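Local coordinates for glutaminase 1 (Escherichia coli, PDB 1U60), which catalyses the hydrolysis of L-glutamine to L-glutamate and ammonium and belongs to the glutaminase family of the beta-lactamase clan, at residues Asp59-Leu64 and Leu199-Glu204; Ile67-Thr72 and Pro257-Val262; Glu133-Arg138 and Cys189-Arg194; Glu156-Glu161 and Gln195-Leu200; Ile171-Tyr176 and Cys183-Ala188. All blocks are in the same frame, centred on the assembly; numbering follows the deposited sequence.

Interaction 1: residues Asp59-Leu64 and Leu199-Glu204; sequences DYRFAL and LLNTIE. With EDO (1,2-ethanediol), chain I.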
# COMPACT_ATOMS: atom_id res chain seq x y z
N ASP A 59 13.99 18.80 19.85
CA ASP A 59 13.25 18.85 21.12
C ASP A 59 11.93 19.64 21.05
O ASP A 59 11.14 19.58 21.98
CB ASP A 59 14.14 19.48 22.20
CG ASP A 59 13.58 19.31 23.58
OD1 ASP A 59 13.58 18.15 24.09
OD2 ASP A 59 13.11 20.27 24.23
N TYR A 60 11.71 20.40 19.97
CA TYR A 60 10.55 21.27 19.85
C TYR A 60 9.28 20.45 19.74
O TYR A 60 9.17 19.64 18.81
CB TYR A 60 10.68 22.18 18.64
CG TYR A 60 9.64 23.26 18.65
CD1 TYR A 60 9.90 24.49 19.23
CD2 TYR A 60 8.38 23.04 18.06
CE1 TYR A 60 8.92 25.50 19.26
CE2 TYR A 60 7.40 24.05 18.06
CZ TYR A 60 7.68 25.27 18.66
OH TYR A 60 6.73 26.30 18.68
N ARG A 61 8.33 20.66 20.68
CA ARG A 61 7.12 19.83 20.75
C ARG A 61 5.99 20.48 19.94
O ARG A 61 5.61 21.64 20.18
CB ARG A 61 6.70 19.61 22.17
CG ARG A 61 7.68 18.80 23.03
CD ARG A 61 7.55 19.10 24.65
NE ARG A 61 8.66 18.42 25.40
CZ ARG A 61 8.73 17.09 25.33
NH1 ARG A 61 7.77 16.52 24.66
NH2 ARG A 61 9.68 16.34 25.90
N PHE A 62 5.50 19.72 18.94
CA PHE A 62 4.50 20.17 17.97
C PHE A 62 3.26 19.27 18.15
O PHE A 62 3.33 18.22 18.80
CB PHE A 62 5.01 20.08 16.50
CG PHE A 62 5.55 18.70 16.11
CD1 PHE A 62 6.90 18.38 16.31
CD2 PHE A 62 4.73 17.75 15.55
CE1 PHE A 62 7.40 17.16 15.99
CE2 PHE A 62 5.22 16.53 15.19
CZ PHE A 62 6.55 16.20 15.42
N ALA A 63 2.13 19.69 17.59
CA ALA A 63 0.86 18.94 17.77
C ALA A 63 0.88 17.65 16.98
O ALA A 63 1.26 17.65 15.82
CB ALA A 63 -0.35 19.82 17.37
N LEU A 64 0.56 16.56 17.64
CA LEU A 64 0.54 15.22 17.09
C LEU A 64 -0.45 15.12 15.92
O LEU A 64 -0.15 14.54 14.92
CB LEU A 64 0.16 14.26 18.20
CG LEU A 64 0.18 12.75 17.89
CD1 LEU A 64 1.57 12.26 17.53
CD2 LEU A 64 -0.30 12.00 19.10
N LEU A 199 1.13 17.11 22.39
CA LEU A 199 2.36 17.62 21.81
C LEU A 199 3.50 16.64 21.98
O LEU A 199 3.63 16.00 23.03
CB LEU A 199 2.75 18.91 22.51
CG LEU A 199 1.71 20.05 22.53
CD1 LEU A 199 2.33 21.32 23.11
CD2 LEU A 199 1.19 20.38 21.16
N LEU A 200 4.28 16.45 20.92
CA LEU A 200 5.50 15.65 21.01
C LEU A 200 6.60 16.24 20.14
O LEU A 200 6.32 17.02 19.22
CB LEU A 200 5.22 14.20 20.63
CG LEU A 200 5.22 13.85 19.14
CD1 LEU A 200 5.07 12.32 19.05
CD2 LEU A 200 4.15 14.65 18.30
N ASN A 201 7.86 15.86 20.40
CA ASN A 201 8.96 16.34 19.59
C ASN A 201 9.40 15.30 18.58
O ASN A 201 8.84 14.19 18.51
CB ASN A 201 10.13 16.86 20.41
CG ASN A 201 10.74 15.86 21.28
OD1 ASN A 201 10.88 14.67 20.91
ND2 ASN A 201 11.16 16.30 22.50
N THR A 202 10.39 15.64 17.81
CA THR A 202 10.77 14.77 16.70
C THR A 202 11.38 13.46 17.21
O THR A 202 11.23 12.41 16.56
CB THR A 202 11.70 15.50 15.77
OG1 THR A 202 10.98 16.62 15.20
CG2 THR A 202 12.11 14.66 14.54
N ILE A 203 12.12 13.52 18.32
CA ILE A 203 12.67 12.31 18.91
C ILE A 203 11.55 11.40 19.40
O ILE A 203 11.64 10.19 19.26
CB ILE A 203 13.74 12.67 19.96
CG1 ILE A 203 15.00 13.12 19.18
CG2 ILE A 203 14.12 11.48 20.80
CD1 ILE A 203 16.03 13.77 20.00
N GLU A 204 10.54 11.99 20.04
CA GLU A 204 9.38 11.24 20.49
C GLU A 204 8.63 10.60 19.34
O GLU A 204 8.25 9.44 19.42
CB GLU A 204 8.50 12.14 21.33
CG GLU A 204 9.19 12.42 22.66
CD GLU A 204 8.60 13.59 23.47
OE1 GLU A 204 7.84 14.44 22.92
OE2 GLU A 204 9.00 13.66 24.67
C1 EDO I . 14.97 14.98 23.65
O1 EDO I . 14.76 16.19 22.86
C2 EDO I . 13.75 14.07 23.66
O2 EDO I . 12.64 14.53 24.45
O HOH W 1 10.91 18.54 17.28

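Interaction 2: residues Ile67-Thr72 and Pro257-Val262; sequences ISKVCT and PGKSGV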
# COMPACT_ATOMS: atom_id res chain seq x y z
N ILE A 67 -1.35 12.01 13.41
CA ILE A 67 -0.46 10.91 13.74
C ILE A 67 -1.02 10.08 14.89
O ILE A 67 -0.73 8.86 15.01
CB ILE A 67 1.02 11.41 14.00
CG1 ILE A 67 1.60 12.08 12.72
CG2 ILE A 67 1.88 10.25 14.40
CD1 ILE A 67 2.86 12.83 12.96
N SER A 68 -1.83 10.71 15.75
CA SER A 68 -2.56 10.01 16.81
C SER A 68 -3.36 8.79 16.32
O SER A 68 -3.56 7.85 17.09
CB SER A 68 -3.52 10.99 17.49
OG SER A 68 -4.58 11.33 16.63
N LYS A 69 -3.75 8.77 15.03
CA LYS A 69 -4.52 7.67 14.43
C LYS A 69 -3.75 6.34 14.57
O LYS A 69 -4.36 5.28 14.76
CB LYS A 69 -4.90 7.95 12.99
CG LYS A 69 -5.69 9.24 12.81
CD LYS A 69 -5.90 9.50 11.29
CE LYS A 69 -6.84 10.67 11.04
NZ LYS A 69 -6.77 11.01 9.56
N VAL A 70 -2.41 6.42 14.51
CA VAL A 70 -1.60 5.20 14.55
C VAL A 70 -1.69 4.64 15.97
O VAL A 70 -1.79 3.41 16.17
CB VAL A 70 -0.14 5.50 14.13
CG1 VAL A 70 0.76 4.30 14.41
CG2 VAL A 70 -0.08 5.91 12.69
N CYS A 71 -1.61 5.53 16.96
CA CYS A 71 -1.59 5.06 18.35
C CYS A 71 -2.94 4.44 18.77
O CYS A 71 -2.99 3.45 19.46
CB CYS A 71 -1.26 6.19 19.32
SG CYS A 71 0.27 7.11 18.93
N THR A 72 -4.04 5.05 18.35
CA THR A 72 -5.33 4.52 18.75
C THR A 72 -5.61 3.22 18.01
O THR A 72 -6.26 2.28 18.56
CB THR A 72 -6.39 5.61 18.52
OG1 THR A 72 -6.21 6.63 19.55
CG2 THR A 72 -7.83 5.06 18.64
N PRO A 257 6.51 2.25 5.34
CA PRO A 257 5.23 2.67 5.95
C PRO A 257 5.38 3.95 6.71
O PRO A 257 6.30 4.06 7.51
CB PRO A 257 4.86 1.52 6.89
CG PRO A 257 6.06 0.61 6.91
CD PRO A 257 6.98 0.95 5.84
N GLY A 258 4.48 4.88 6.47
CA GLY A 258 4.63 6.22 7.03
C GLY A 258 3.30 6.80 7.50
O GLY A 258 2.22 6.25 7.28
N LYS A 259 3.42 7.95 8.15
CA LYS A 259 2.26 8.71 8.60
C LYS A 259 2.61 10.17 8.72
O LYS A 259 3.67 10.52 9.24
CB LYS A 259 1.78 8.21 9.95
CG LYS A 259 0.50 8.84 10.47
CD LYS A 259 -0.76 8.29 9.82
CE LYS A 259 -1.98 9.18 9.94
NZ LYS A 259 -2.03 10.35 9.02
N SER A 260 1.70 11.03 8.30
CA SER A 260 1.85 12.45 8.44
C SER A 260 0.78 13.00 9.40
O SER A 260 -0.28 12.32 9.67
CB SER A 260 1.65 13.13 7.12
OG SER A 260 0.29 12.99 6.72
N GLY A 261 1.03 14.21 9.89
CA GLY A 261 0.04 15.01 10.66
C GLY A 261 0.16 16.49 10.33
O GLY A 261 1.20 16.92 9.89
N VAL A 262 -0.88 17.27 10.61
CA VAL A 262 -0.87 18.72 10.24
C VAL A 262 -0.02 19.62 11.16
O VAL A 262 0.21 20.78 10.85
CB VAL A 262 -2.32 19.31 10.07
CG1 VAL A 262 -3.04 18.58 8.96
CG2 VAL A 262 -3.11 19.29 11.36

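Interaction 3: residues Glu133-Arg138 and Cys189-Arg194; sequences EQRWQR and CDVYTR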
# COMPACT_ATOMS: atom_id res chain seq x y z
N GLU A 133 -14.02 9.49 30.00
CA GLU A 133 -12.71 9.82 30.57
C GLU A 133 -11.75 8.64 30.59
O GLU A 133 -10.56 8.86 30.40
CB GLU A 133 -12.83 10.42 31.96
CG GLU A 133 -13.61 11.74 31.95
CD GLU A 133 -13.02 12.80 31.01
OE1 GLU A 133 -11.75 12.86 30.93
OE2 GLU A 133 -13.81 13.58 30.39
N GLN A 134 -12.24 7.43 30.84
CA GLN A 134 -11.41 6.24 30.75
C GLN A 134 -10.95 6.06 29.30
O GLN A 134 -9.79 5.69 29.08
CB GLN A 134 -12.15 5.00 31.19
CG GLN A 134 -11.30 3.75 31.09
CD GLN A 134 -11.93 2.53 31.72
OE1 GLN A 134 -13.04 2.16 31.36
NE2 GLN A 134 -11.20 1.85 32.58
N ARG A 135 -11.84 6.32 28.35
CA ARG A 135 -11.50 6.19 26.93
C ARG A 135 -10.29 7.09 26.64
O ARG A 135 -9.32 6.66 26.02
CB ARG A 135 -12.68 6.54 26.04
CG ARG A 135 -12.46 6.30 24.54
CD ARG A 135 -13.70 6.61 23.67
NE ARG A 135 -14.80 5.79 24.11
CZ ARG A 135 -14.93 4.51 23.85
NH1 ARG A 135 -14.12 3.85 23.02
NH2 ARG A 135 -15.96 3.88 24.38
N TRP A 136 -10.32 8.31 27.16
CA TRP A 136 -9.25 9.29 26.93
C TRP A 136 -8.00 8.84 27.64
O TRP A 136 -6.93 8.80 27.06
CB TRP A 136 -9.69 10.72 27.34
CG TRP A 136 -8.54 11.67 27.44
CD1 TRP A 136 -8.13 12.39 28.57
CD2 TRP A 136 -7.55 11.90 26.45
NE1 TRP A 136 -6.99 13.10 28.26
CE2 TRP A 136 -6.60 12.82 26.98
CE3 TRP A 136 -7.35 11.42 25.13
CZ2 TRP A 136 -5.50 13.26 26.25
CZ3 TRP A 136 -6.27 11.87 24.42
CH2 TRP A 136 -5.35 12.77 24.97
N GLN A 137 -8.14 8.45 28.91
CA GLN A 137 -6.98 8.06 29.70
C GLN A 137 -6.24 6.90 29.04
O GLN A 137 -5.02 6.93 29.02
CB GLN A 137 -7.36 7.70 31.16
CG GLN A 137 -7.62 8.93 32.04
CD GLN A 137 -6.52 9.99 32.01
OE1 GLN A 137 -5.35 9.69 32.24
NE2 GLN A 137 -6.89 11.24 31.75
N ARG A 138 -6.94 5.92 28.48
CA ARG A 138 -6.28 4.75 27.92
C ARG A 138 -5.54 5.13 26.63
O ARG A 138 -4.45 4.66 26.40
CB ARG A 138 -7.26 3.63 27.68
CG ARG A 138 -7.89 3.03 28.98
CD ARG A 138 -8.73 1.77 28.72
NE ARG A 138 -7.88 0.66 28.30
CZ ARG A 138 -7.94 0.02 27.12
NH1 ARG A 138 -8.86 0.28 26.22
NH2 ARG A 138 -7.07 -0.96 26.89
N CYS A 189 -16.22 11.82 19.20
CA CYS A 189 -15.71 13.01 18.55
C CYS A 189 -14.82 13.76 19.54
O CYS A 189 -13.73 14.20 19.20
CB CYS A 189 -16.86 13.86 18.00
SG CYS A 189 -16.32 15.33 17.08
N ASP A 190 -15.26 13.88 20.78
CA ASP A 190 -14.50 14.56 21.79
C ASP A 190 -13.13 13.88 21.97
O ASP A 190 -12.11 14.54 21.94
CB ASP A 190 -15.33 14.54 23.09
CG ASP A 190 -14.61 15.05 24.33
OD1 ASP A 190 -13.48 15.64 24.28
OD2 ASP A 190 -15.14 14.87 25.44
N VAL A 191 -13.12 12.58 22.17
CA VAL A 191 -11.85 11.92 22.48
C VAL A 191 -10.92 11.96 21.28
O VAL A 191 -9.72 12.15 21.44
CB VAL A 191 -12.05 10.53 23.03
CG1 VAL A 191 -10.74 9.85 23.31
CG2 VAL A 191 -12.84 10.64 24.34
N TYR A 192 -11.49 11.80 20.09
CA TYR A 192 -10.70 11.89 18.87
C TYR A 192 -10.00 13.27 18.80
O TYR A 192 -8.82 13.38 18.48
CB TYR A 192 -11.56 11.65 17.60
CG TYR A 192 -10.68 11.85 16.39
CD1 TYR A 192 -9.69 10.93 16.11
CD2 TYR A 192 -10.74 13.01 15.62
CE1 TYR A 192 -8.83 11.10 15.10
CE2 TYR A 192 -9.85 13.19 14.55
CZ TYR A 192 -8.90 12.21 14.31
OH TYR A 192 -7.94 12.35 13.35
N THR A 193 -10.74 14.32 19.13
CA THR A 193 -10.19 15.68 19.18
C THR A 193 -9.04 15.82 20.19
O THR A 193 -7.99 16.36 19.86
CB THR A 193 -11.31 16.66 19.49
OG1 THR A 193 -12.32 16.52 18.48
CG2 THR A 193 -10.83 18.08 19.41
N ARG A 194 -9.24 15.26 21.37
CA ARG A 194 -8.19 15.22 22.41
C ARG A 194 -6.95 14.52 21.93
O ARG A 194 -5.85 15.03 22.13
CB ARG A 194 -8.67 14.53 23.69
CG ARG A 194 -9.84 15.22 24.38
CD ARG A 194 -10.18 14.58 25.70
NE ARG A 194 -11.58 14.71 26.12
CZ ARG A 194 -12.05 14.28 27.31
NH1 ARG A 194 -11.23 13.75 28.20
NH2 ARG A 194 -13.32 14.39 27.60

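Interaction 4: residues Glu156-Glu161 and Gln195-Leu200; sequences EVNQSE and QCSTLL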
# COMPACT_ATOMS: atom_id res chain seq x y z
N GLU A 156 -4.55 24.55 25.10
CA GLU A 156 -4.80 25.54 24.06
C GLU A 156 -5.21 24.88 22.76
O GLU A 156 -6.23 25.27 22.15
CB GLU A 156 -3.58 26.43 23.82
CG GLU A 156 -3.88 27.46 22.74
CD GLU A 156 -2.76 28.47 22.52
OE1 GLU A 156 -1.67 28.34 23.11
OE2 GLU A 156 -3.01 29.34 21.66
N VAL A 157 -4.47 23.85 22.34
CA VAL A 157 -4.80 23.18 21.06
C VAL A 157 -6.16 22.50 21.18
O VAL A 157 -6.98 22.62 20.27
CB VAL A 157 -3.76 22.15 20.66
CG1 VAL A 157 -4.22 21.33 19.44
CG2 VAL A 157 -2.44 22.85 20.37
N ASN A 158 -6.36 21.76 22.26
CA ASN A 158 -7.63 21.05 22.51
C ASN A 158 -8.83 22.02 22.52
O ASN A 158 -9.83 21.78 21.86
CB ASN A 158 -7.58 20.24 23.81
CG ASN A 158 -8.84 19.50 24.08
OD1 ASN A 158 -9.53 19.76 25.08
ND2 ASN A 158 -9.18 18.62 23.20
N GLN A 159 -8.72 23.13 23.25
CA GLN A 159 -9.83 24.10 23.25
C GLN A 159 -10.15 24.66 21.85
O GLN A 159 -11.33 24.80 21.49
CB GLN A 159 -9.57 25.22 24.28
CG GLN A 159 -10.86 25.77 24.93
CD GLN A 159 -11.58 24.70 25.80
OE1 GLN A 159 -11.12 24.37 26.92
NE2 GLN A 159 -12.67 24.14 25.28
N SER A 160 -9.11 24.94 21.06
CA SER A 160 -9.28 25.42 19.71
C SER A 160 -9.90 24.39 18.78
O SER A 160 -10.81 24.68 17.99
CB SER A 160 -7.92 25.88 19.13
OG SER A 160 -7.50 27.06 19.76
N GLU A 161 -9.38 23.16 18.86
CA GLU A 161 -9.90 22.06 18.04
C GLU A 161 -11.35 21.72 18.39
O GLU A 161 -12.14 21.45 17.49
CB GLU A 161 -9.02 20.83 18.23
CG GLU A 161 -7.62 20.99 17.60
CD GLU A 161 -7.58 20.70 16.12
OE1 GLU A 161 -8.67 20.50 15.52
OE2 GLU A 161 -6.47 20.73 15.50
N GLN A 195 -7.11 13.36 21.30
CA GLN A 195 -5.94 12.55 20.93
C GLN A 195 -5.06 13.26 19.90
O GLN A 195 -3.83 13.06 19.84
CB GLN A 195 -6.35 11.16 20.48
CG GLN A 195 -6.78 11.07 19.02
CD GLN A 195 -7.08 9.68 18.57
OE1 GLN A 195 -6.73 9.29 17.41
NE2 GLN A 195 -7.76 8.94 19.38
N CYS A 196 -5.69 14.14 19.11
CA CYS A 196 -5.00 14.96 18.14
C CYS A 196 -4.27 16.18 18.74
O CYS A 196 -3.45 16.80 18.06
CB CYS A 196 -5.98 15.47 17.09
SG CYS A 196 -6.55 14.20 15.93
N SER A 197 -4.57 16.47 20.00
CA SER A 197 -4.19 17.71 20.65
C SER A 197 -3.05 17.55 21.64
O SER A 197 -2.74 18.48 22.33
CB SER A 197 -5.42 18.38 21.32
OG SER A 197 -6.44 18.66 20.36
N THR A 198 -2.38 16.40 21.67
CA THR A 198 -1.14 16.27 22.45
C THR A 198 0.05 16.82 21.67
O THR A 198 -0.02 16.99 20.45
CB THR A 198 -0.94 14.79 22.80
OG1 THR A 198 -0.85 14.05 21.58
CG2 THR A 198 -2.09 14.23 23.61
N LEU A 199 1.13 17.11 22.39
CA LEU A 199 2.36 17.62 21.81
C LEU A 199 3.50 16.64 21.98
O LEU A 199 3.63 16.00 23.03
CB LEU A 199 2.75 18.91 22.51
CG LEU A 199 1.71 20.05 22.53
CD1 LEU A 199 2.33 21.32 23.11
CD2 LEU A 199 1.19 20.38 21.16
N LEU A 200 4.28 16.45 20.92
CA LEU A 200 5.50 15.65 21.01
C LEU A 200 6.60 16.24 20.14
O LEU A 200 6.32 17.02 19.22
CB LEU A 200 5.22 14.20 20.63
CG LEU A 200 5.22 13.85 19.14
CD1 LEU A 200 5.07 12.32 19.05
CD2 LEU A 200 4.15 14.65 18.30

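Interaction 5: residues Ile171-Tyr176 and Cys183-Ala188; sequences IAWLLY and CDAMEA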
# COMPACT_ATOMS: atom_id res chain seq x y z
N ILE A 171 -19.16 13.80 10.61
CA ILE A 171 -18.66 12.47 10.34
C ILE A 171 -19.03 11.47 11.44
O ILE A 171 -19.44 10.33 11.14
CB ILE A 171 -17.13 12.51 10.06
CG1 ILE A 171 -16.85 13.15 8.71
CG2 ILE A 171 -16.55 11.11 10.06
CD1 ILE A 171 -15.39 13.37 8.41
N ALA A 172 -18.92 11.87 12.70
CA ALA A 172 -19.28 11.01 13.79
C ALA A 172 -20.76 10.58 13.70
O ALA A 172 -21.08 9.44 13.93
CB ALA A 172 -19.05 11.67 15.06
N TRP A 173 -21.64 11.50 13.36
CA TRP A 173 -23.04 11.18 13.24
C TRP A 173 -23.31 10.30 12.02
O TRP A 173 -24.18 9.44 12.08
CB TRP A 173 -23.91 12.48 13.21
CG TRP A 173 -24.12 13.11 14.57
CD1 TRP A 173 -23.78 14.36 14.93
CD2 TRP A 173 -24.73 12.51 15.73
NE1 TRP A 173 -24.12 14.60 16.23
CE2 TRP A 173 -24.69 13.48 16.76
CE3 TRP A 173 -25.28 11.26 16.02
CZ2 TRP A 173 -25.20 13.25 18.05
CZ3 TRP A 173 -25.79 11.02 17.27
CH2 TRP A 173 -25.74 12.00 18.28
N LEU A 174 -22.62 10.53 10.90
CA LEU A 174 -22.75 9.65 9.76
C LEU A 174 -22.34 8.20 10.06
O LEU A 174 -23.04 7.24 9.67
CB LEU A 174 -21.89 10.12 8.60
CG LEU A 174 -22.37 11.40 7.89
CD1 LEU A 174 -21.33 11.84 6.88
CD2 LEU A 174 -23.77 11.23 7.26
N LEU A 175 -21.21 8.04 10.72
CA LEU A 175 -20.79 6.73 11.22
C LEU A 175 -21.85 6.11 12.16
O LEU A 175 -22.27 4.96 11.97
CB LEU A 175 -19.44 6.83 11.93
CG LEU A 175 -18.30 7.21 11.00
CD1 LEU A 175 -17.17 7.74 11.82
CD2 LEU A 175 -17.85 6.02 10.19
N TYR A 176 -22.32 6.87 13.13
CA TYR A 176 -23.25 6.36 14.12
C TYR A 176 -24.53 5.89 13.42
O TYR A 176 -25.09 4.81 13.74
CB TYR A 176 -23.57 7.44 15.11
CG TYR A 176 -24.40 6.96 16.27
CD1 TYR A 176 -25.79 7.02 16.23
CD2 TYR A 176 -23.79 6.45 17.41
CE1 TYR A 176 -26.56 6.56 17.29
CE2 TYR A 176 -24.55 6.00 18.48
CZ TYR A 176 -25.94 6.06 18.41
OH TYR A 176 -26.70 5.62 19.46
N CYS A 183 -19.56 3.76 20.10
CA CYS A 183 -19.96 4.46 21.35
C CYS A 183 -20.73 5.70 20.96
O CYS A 183 -20.99 5.95 19.76
CB CYS A 183 -18.76 4.78 22.24
SG CYS A 183 -17.66 6.10 21.62
N ASP A 184 -21.16 6.45 21.95
CA ASP A 184 -21.87 7.71 21.74
C ASP A 184 -21.10 8.63 20.77
O ASP A 184 -19.89 8.76 20.89
CB ASP A 184 -22.01 8.35 23.11
CG ASP A 184 -22.58 9.74 23.07
OD1 ASP A 184 -23.84 9.87 23.00
OD2 ASP A 184 -21.88 10.78 23.12
N ALA A 185 -21.80 9.25 19.82
CA ALA A 185 -21.15 10.00 18.73
C ALA A 185 -20.31 11.15 19.28
O ALA A 185 -19.19 11.37 18.82
CB ALA A 185 -22.19 10.51 17.75
N MET A 186 -20.83 11.91 20.25
CA MET A 186 -20.12 13.10 20.69
C MET A 186 -18.95 12.71 21.61
O MET A 186 -17.93 13.34 21.56
CB MET A 186 -21.06 14.21 21.24
CG MET A 186 -21.85 14.95 20.05
SD MET A 186 -20.96 15.61 18.46
CE MET A 186 -20.99 14.17 17.42
N GLU A 187 -19.09 11.62 22.39
CA GLU A 187 -17.94 11.04 23.09
C GLU A 187 -16.80 10.67 22.16
O GLU A 187 -15.64 10.97 22.44
CB GLU A 187 -18.38 9.79 23.88
CG GLU A 187 -17.26 8.94 24.50
CD GLU A 187 -17.78 7.80 25.39
OE1 GLU A 187 -19.04 7.79 25.65
OE2 GLU A 187 -16.94 6.94 25.82
N ALA A 188 -17.11 9.95 21.09
CA ALA A 188 -16.09 9.59 20.12
C ALA A 188 -15.42 10.82 19.52
O ALA A 188 -14.20 10.87 19.36
CB ALA A 188 -16.66 8.72 19.02

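Interaction 1: residues Asp59-Leu64 and Leu199-Glu204
A two-residue antiparallel bridge that runs straight into a capped helix joins Phe-62 and Ala-63 to Leu-200 and Leu-199. Phe-62 and Leu-200 form the hydrogen-bonded pair: Phe-62 N gives to Leu-200 O at 2.8 Å, and Leu-200 N returns a bond to Phe-62 O at 2.9 Å. The Phe-62 ring, its CG set between backbone N and carbonyl carbon (chi1 53°), folds back over the partner strand. One face covers Leu-200 O, and Leu-200 CD2 makes an off-centre CH-pi contact 4.2 Å from the centroid of the Phe-62 ring. The same methyl meets Leu-64 CD1.

Asn-201 takes the N-cap position of helix 202-213. Glu-204 N donates to Asn-201 OD1 at 2.8 Å, and Asn-201 N donates to Glu-204 OE1 at 2.9 Å. An extended Arg-61 reaches the same carboxylate: Arg-61 NH2 bonds Glu-204 OE2 at 3.0 Å on the syn side but tilted well out of the carboxylate plane, while Arg-61 NH1 lies 2.7 Å from Glu-204 OE1 in the salt bridge. Asn-201 ND2 lies over one guanidinium face. The Asn-201 amide instead donates to O2 of a 1,2-ethanediol, probably from the crystallisation liquor, and weakly to Asp-59 O. Glu-204 OE1 thus serves both the helix start and the arginine, in a capping box reinforced by a salt bridge.

Interaction 2: residues Ile67-Thr72 and Pro257-Val262
Lys-259 sends its CG anti to the backbone N (chi1 -175°) and then bends at chi2 and chi4, which lays its methylene chain against the start of helix 68-80 and curls the terminal nitrogen back to its own strand. Lys-259 CG packs on Val-70 CG2 at 3.7 Å, and the two side chains slide past each other in opposite directions. Ile-67 CG1 rests 3.5 Å from Ser-260 C and close to Gly-261 N. At Gly-261 the absence of a side chain lets this branch lie against the backbone.

The curled Lys-259 NZ donates to Ser-260 O at 2.7 Å, in the carbonyl plane, and is also hydrogen-bonded to Tyr-244 OH and Gly-242 O. Lys-69, extended, crosses Lys-259 at about a right angle, and Lys-69 NZ bonds Tyr-244 OH and Asn-117 OD1. The two nitrogens, Lys-69 NZ and Lys-259 NZ, are 4.8 Å apart. Ser-66, Tyr-244, Asn-117 and Val-262 are predicted substrate-binding residues; Ser-66, weakly bonded to Lys-259 NZ, and Lys-69 have a spacing consistent with the Ser-x-x-Lys motif of beta-lactamase-like folds. The contact wedges the first turn of helix 68-80 against edge strand 258-260, with helices 202-213 and 231-241 packing around Ile-67 and Val-70.

Interaction 3: residues Glu133-Arg138 and Cys189-Arg194
Arg-194 reaches from helix 185-195 across the Trp-136 side chain to Glu-133 on helix 132-147. Its CB sits over a face of the indole, 3.7 Å from the centroid of the Trp-136 six-membered ring in a CH-pi contact. The chain then runs extended, and Arg-194 CD passes 3.8 Å from Trp-136 CG. At the tip the guanidinium is turned 62° from the indole plane, with Trp-136 CD1 at its edge. Here Arg-194 forms a salt-bridge network with Asp-190 and Glu-133. Arg-194 NE bonds Asp-190 OD1 at 2.8 Å, and Arg-194 NH2 bonds Asp-190 OD2 at 2.9 Å, a side-on grip. End-on, Arg-194 NH1 reaches Glu-133 OE1 at 2.9 Å, while Arg-194 NH2 also meets Glu-133 OE2 at 2.9 Å. Val-191 CG1 lies at the edge of the Trp-136 ring. The axes of segments 133-138 and 189-194 approach to 9.8 Å and cross at -25°. Four hydrogen bonds close to the guanidinium plane therefore fix its rotation, and its positive charge probably offsets the repulsion between the two carboxylates.

Interaction 4: residues Glu156-Glu161 and Gln195-Leu200
Helix 155-162 packs across the loop that leads out of helix 185-195 into strand 198-200, the central strand of a small three-stranded antiparallel sheet, and Ser-197 is the residue pushed into the helix. Its OG stands beside the backbone N and anti to the carbonyl carbon (chi1 -60°). That rotation turns Ser-197 OG to Thr-193 O, to which it is hydrogen-bonded. The CB of Ser-197, placed by the backbone, packs on the helix main chain, 3.7 Å from Asn-158 CA.

Three helix residues line the serine. Val-157 holds CG1 anti to its backbone N (chi1 172°), and this branch lies 3.6 Å from Ser-197 OG. Its other branch, Val-157 CG2, looks along the strand and just reaches Leu-199 CD2 at 4.5 Å. Asn-158 contributes CB, 3.8 Å from Ser-197 CB. One turn further on, Glu-161 brings up its CG, which approaches Ser-197 OG at 3.8 Å. The Glu-161 chain bends at chi2 (-83°), carrying the carboxylate off to Tyr-29, whose OH bonds Glu-161 OE2. Ser-197 thus meets the aliphatic part of Glu-161, a predicted substrate-binding residue, while the carboxylate is engaged by the tyrosine. The contact between helix and loop is one of van der Waals packing around a hydroxyl already engaged by its own chain, with Ser-197 OG lying 3.4 Å from Asn-158 CA.

Interaction 5: residues Ile171-Tyr176 and Cys183-Ala188
The Trp-173 indole presents one face to helix 185-195, and two methyl groups share it. Ala-185 CB sits over the benzo half, 3.6 Å from the centroid of the six-membered ring of Trp-173 and only 10° off its normal. Met-186 CE lies over the pyrrole half, 3.8 Å from the centroid of the five-membered ring of Trp-173, with its closest approach to Trp-173 NE1 at 3.4 Å. Both contacts are CH-pi in kind. Met-186 SD stands further off and oblique to the five-membered ring, a Met-aromatic contact. The ring of Tyr-176 is met at its edge, where Cys-183 O lies in plane, 3.7 Å from Tyr-176 CD2.

The methionine bends at chi2 (-49°) and chi3 (87°), which folds its CE back over the indole and at the same time against Ala-172 CB, 3.9 Å from Met-186 CE. Beside the indole the helices come close through small residues: Ala-172 CB lies 3.8 Å from Ala-185 O and also faces the Ala-185 methyl.

Asp-184 caps the start of the second helix, its OD2 accepting from Glu-187 N at 3.0 Å and weakly from Met-186 N. Tyr-176 and Trp-173 are exposed while the alanines are buried, so the contact grades from solvent to core. It is a helical hairpin, helix 166-178 and the N-capped helix 185-195 joined by a short connection, with Trp-173 covering the alanine contact.

Overall arrangement
Interactions 5, 3, 4 and 1, in that order, follow one continuous run of chain, helix 185-195 into strand 198-200 and helix 202-213. Interactions 1 and 4 share Leu-199 and Leu-200, with centres about 12 Å apart; interactions 3 and 5 share helix 185-195, with centres about 13 Å apart, and are joined by the Arg-135 to Glu-187 salt bridge. Interaction 5 is nested within the loops closed by the other four; its centre is about 29 Å from that of interaction 1. Interaction 2, near the chain's centre, touches interactions 4 and 3. Interactions 2, 3 and 4 each hold one predicted substrate-binding residue, Val-262, Tyr-192 and Glu-161, so the packing reaches the predicted pocket.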